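Ferric uptake regulation protein (Pseudomonas aeruginosa, PDB 1MZB) probably acts as a metal-dependent transcriptional repressor that senses cellular iron and controls the genes of iron uptake. Local coordinates at residues A[86-91]-A[124-129]. Numbering follows the deposited sequence.
Sequences SGHHDH and VDHNLV. With ZN (zinc ion), chain B; ZN (zinc ion), chain C.
His91 and Val129 pair in parallel, CA atoms 5.0 Å apart, where strands 90-94 and 129-132 begin side by side in the mixed sheet of the Fur dimerisation domain; His91 N donates an almost straight hydrogen bond to Leu128 O (3.3 Å, 168°). The residues leading into this junction illustrate how a metal can join chain segments distant in sequence just where a sheet starts. Ahead of the strands, His88 and His126 reach in from opposite directions and bind one zinc ion, each through NE2, their ring planes 62° apart. His88 CG lies anti to the backbone N (chi1 168°), which carries its ring to the metal. Asp90 chelates the same ion with both carboxylate oxygens, a grip that holds the group's rotation, while its CB packs against Leu128 CB; Glu109 from helix 106-117 and a water complete the site. A second-shell water ties Asp90 OD1, to which it donates, to Leu128 N, from which it accepts. His91 turns instead to another zinc, shared with His34, Glu82 and Glu102, so adjacent residues of one strand serve two metal sites. Through that ring's other nitrogen, ND1 donates in plane to a water 2.6 Å away, which in turn donates to Leu128 O.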
ATOM      1  N   SER A  86       3.170  -4.329   5.248  1.00 60.68           N
ATOM      2  CA  SER A  86       2.182  -4.097   4.196  1.00 61.78           C
ATOM      3  C   SER A  86       2.415  -2.750   3.509  1.00 61.54           C
ATOM      4  O   SER A  86       3.106  -1.878   4.052  1.00 62.22           O
ATOM      5  CB  SER A  86       0.768  -4.127   4.795  1.00 62.80           C
ATOM      6  OG  SER A  86       0.601  -3.086   5.747  1.00 62.97           O
ATOM      7  N   GLY A  87       1.841  -2.581   2.319  1.00 60.39           N
ATOM      8  CA  GLY A  87       1.997  -1.316   1.624  1.00 59.11           C
ATOM      9  C   GLY A  87       1.606  -0.213   2.595  1.00 57.83           C
ATOM     10  O   GLY A  87       0.814  -0.451   3.517  1.00 58.56           O
ATOM     11  N   HIS A  88       2.158   0.981   2.418  1.00 55.90           N
ATOM     12  CA  HIS A  88       1.835   2.095   3.312  1.00 52.91           C
ATOM     13  C   HIS A  88       0.386   2.525   3.161  1.00 51.93           C
ATOM     14  O   HIS A  88      -0.196   2.465   2.064  1.00 52.19           O
ATOM     15  CB  HIS A  88       2.747   3.294   3.033  1.00 51.65           C
ATOM     16  CG  HIS A  88       2.305   4.571   3.693  1.00 46.56           C
ATOM     17  ND1 HIS A  88       2.407   4.787   5.053  1.00 47.13           N
ATOM     18  CD2 HIS A  88       1.817   5.722   3.166  1.00 45.23           C
ATOM     19  CE1 HIS A  88       2.008   6.018   5.328  1.00 47.37           C
ATOM     20  NE2 HIS A  88       1.647   6.612   4.198  1.00 32.19           N
ATOM     21  N   HIS A  89      -0.184   2.970   4.274  1.00 49.60           N
ATOM     22  CA  HIS A  89      -1.558   3.432   4.305  1.00 45.58           C
ATOM     23  C   HIS A  89      -1.752   4.392   5.474  1.00 41.97           C
ATOM     24  O   HIS A  89      -1.216   4.197   6.563  1.00 43.22           O
ATOM     25  CB  HIS A  89      -2.513   2.234   4.436  1.00 48.26           C
ATOM     26  N   ASP A  90      -2.479   5.466   5.224  1.00 37.77           N
ATOM     27  CA  ASP A  90      -2.792   6.415   6.282  1.00 32.70           C
ATOM     28  C   ASP A  90      -4.254   6.081   6.521  1.00 29.25           C
ATOM     29  O   ASP A  90      -4.747   5.150   5.916  1.00 31.49           O
ATOM     30  CB  ASP A  90      -2.595   7.803   5.778  1.00 27.87           C
ATOM     31  CG  ASP A  90      -1.136   8.042   5.372  1.00 28.13           C
ATOM     32  OD1 ASP A  90      -0.240   7.752   6.173  1.00 37.79           O
ATOM     33  OD2 ASP A  90      -0.932   8.501   4.295  1.00 30.62           O
ATOM     34  N   HIS A  91      -4.953   6.818   7.359  1.00 27.23           N
ATOM     35  CA  HIS A  91      -6.325   6.390   7.658  1.00 24.33           C
ATOM     36  C   HIS A  91      -7.342   7.485   7.787  1.00 27.30           C
ATOM     37  O   HIS A  91      -7.032   8.566   8.282  1.00 25.55           O
ATOM     38  CB  HIS A  91      -6.344   5.620   9.017  1.00 24.71           C
ATOM     39  CG  HIS A  91      -5.445   4.424   9.085  1.00 25.88           C
ATOM     40  ND1 HIS A  91      -4.090   4.535   9.295  1.00 25.90           N
ATOM     41  CD2 HIS A  91      -5.757   3.119   8.919  1.00 25.07           C
ATOM     42  CE1 HIS A  91      -3.621   3.309   9.244  1.00 28.00           C
ATOM     43  NE2 HIS A  91      -4.577   2.433   9.023  1.00 23.88           N
ATOM     44  N   VAL A 124      11.684  10.106   8.334  1.00 32.38           N
ATOM     45  CA  VAL A 124      11.856   8.794   8.966  1.00 33.35           C
ATOM     46  C   VAL A 124      10.565   7.970   9.039  1.00 32.49           C
ATOM     47  O   VAL A 124      10.544   6.748   8.792  1.00 31.53           O
ATOM     48  CB  VAL A 124      12.403   9.004  10.419  1.00 36.11           C
ATOM     49  CG1 VAL A 124      12.546   7.695  11.153  1.00 39.14           C
ATOM     50  CG2 VAL A 124      13.721   9.748  10.355  1.00 42.15           C
ATOM     51  N   ASP A 125       9.468   8.638   9.368  1.00 29.95           N
ATOM     52  CA  ASP A 125       8.198   7.945   9.521  1.00 30.03           C
ATOM     53  C   ASP A 125       7.164   9.057   9.588  1.00 27.31           C
ATOM     54  O   ASP A 125       7.514  10.234   9.619  1.00 26.71           O
ATOM     55  CB  ASP A 125       8.242   7.180  10.842  1.00 32.62           C
ATOM     56  CG  ASP A 125       7.098   6.192  11.015  1.00 37.95           C
ATOM     57  OD1 ASP A 125       6.329   5.948  10.062  1.00 40.22           O
ATOM     58  OD2 ASP A 125       6.986   5.650  12.141  1.00 44.25           O
ATOM     59  N   HIS A 126       5.891   8.691   9.595  1.00 27.39           N
ATOM     60  CA  HIS A 126       4.846   9.683   9.709  1.00 26.57           C
ATOM     61  C   HIS A 126       3.534   9.021  10.027  1.00 28.54           C
ATOM     62  O   HIS A 126       3.336   7.796   9.820  1.00 26.98           O
ATOM     63  CB  HIS A 126       4.676  10.509   8.430  1.00 27.48           C
ATOM     64  CG  HIS A 126       4.163   9.726   7.259  1.00 26.86           C
ATOM     65  ND1 HIS A 126       5.005   8.999   6.471  1.00 29.66           N
ATOM     66  CD2 HIS A 126       2.896   9.607   6.790  1.00 25.38           C
ATOM     67  CE1 HIS A 126       4.250   8.450   5.539  1.00 28.92           C
ATOM     68  NE2 HIS A 126       2.966   8.787   5.686  1.00 28.84           N
ATOM     69  N   ASN A 127       2.631   9.847  10.533  1.00 25.48           N
ATOM     70  CA  ASN A 127       1.284   9.392  10.848  1.00 28.36           C
ATOM     71  C   ASN A 127       0.277  10.429  10.403  1.00 25.39           C
ATOM     72  O   ASN A 127       0.372  11.603  10.782  1.00 27.48           O
ATOM     73  CB  ASN A 127       1.131   9.175  12.347  1.00 31.36           C
ATOM     74  CG  ASN A 127      -0.227   8.635  12.697  1.00 36.09           C
ATOM     75  OD1 ASN A 127      -0.958   9.237  13.463  1.00 43.35           O
ATOM     76  ND2 ASN A 127      -0.571   7.489  12.122  1.00 38.67           N
ATOM     77  N   LEU A 128      -0.687  10.016   9.599  1.00 26.89           N
ATOM     78  CA  LEU A 128      -1.726  10.949   9.152  1.00 25.05           C
ATOM     79  C   LEU A 128      -3.091  10.306   9.391  1.00 24.53           C
ATOM     80  O   LEU A 128      -3.353   9.200   8.907  1.00 24.46           O
ATOM     81  CB  LEU A 128      -1.588  11.277   7.647  1.00 26.07           C
ATOM     82  CG  LEU A 128      -2.755  12.123   7.110  1.00 27.52           C
ATOM     83  CD1 LEU A 128      -2.793  13.539   7.770  1.00 28.75           C
ATOM     84  CD2 LEU A 128      -2.592  12.275   5.563  1.00 33.32           C
ATOM     85  N   VAL A 129      -3.929  10.953  10.192  1.00 22.93           N
ATOM     86  CA  VAL A 129      -5.283  10.407  10.411  1.00 23.93           C
ATOM     87  C   VAL A 129      -6.259  11.514  10.085  1.00 23.56           C
ATOM     88  O   VAL A 129      -6.097  12.654  10.550  1.00 24.86           O
ATOM     89  CB  VAL A 129      -5.476   9.959  11.893  1.00 25.38           C
ATOM     90  CG1 VAL A 129      -6.949   9.451  12.112  1.00 22.82           C
ATOM     91  CG2 VAL A 129      -4.481   8.876  12.239  1.00 29.15           C
TER
HETATM   92 ZN    ZN B 201       1.233   8.533   4.420  1.00 32.17          ZN
HETATM   93 ZN    ZN C 202      -4.465   0.432   8.633  1.00 31.30          ZN
HETATM   94  O   HOH W   1      -0.313   7.507   8.617  1.00 34.12           O
HETATM   95  O   HOH W   2      -2.747   6.567  10.267  1.00 35.31           O
HETATM   96  O   HOH W   3       0.708  10.732   4.823  1.00 30.36           O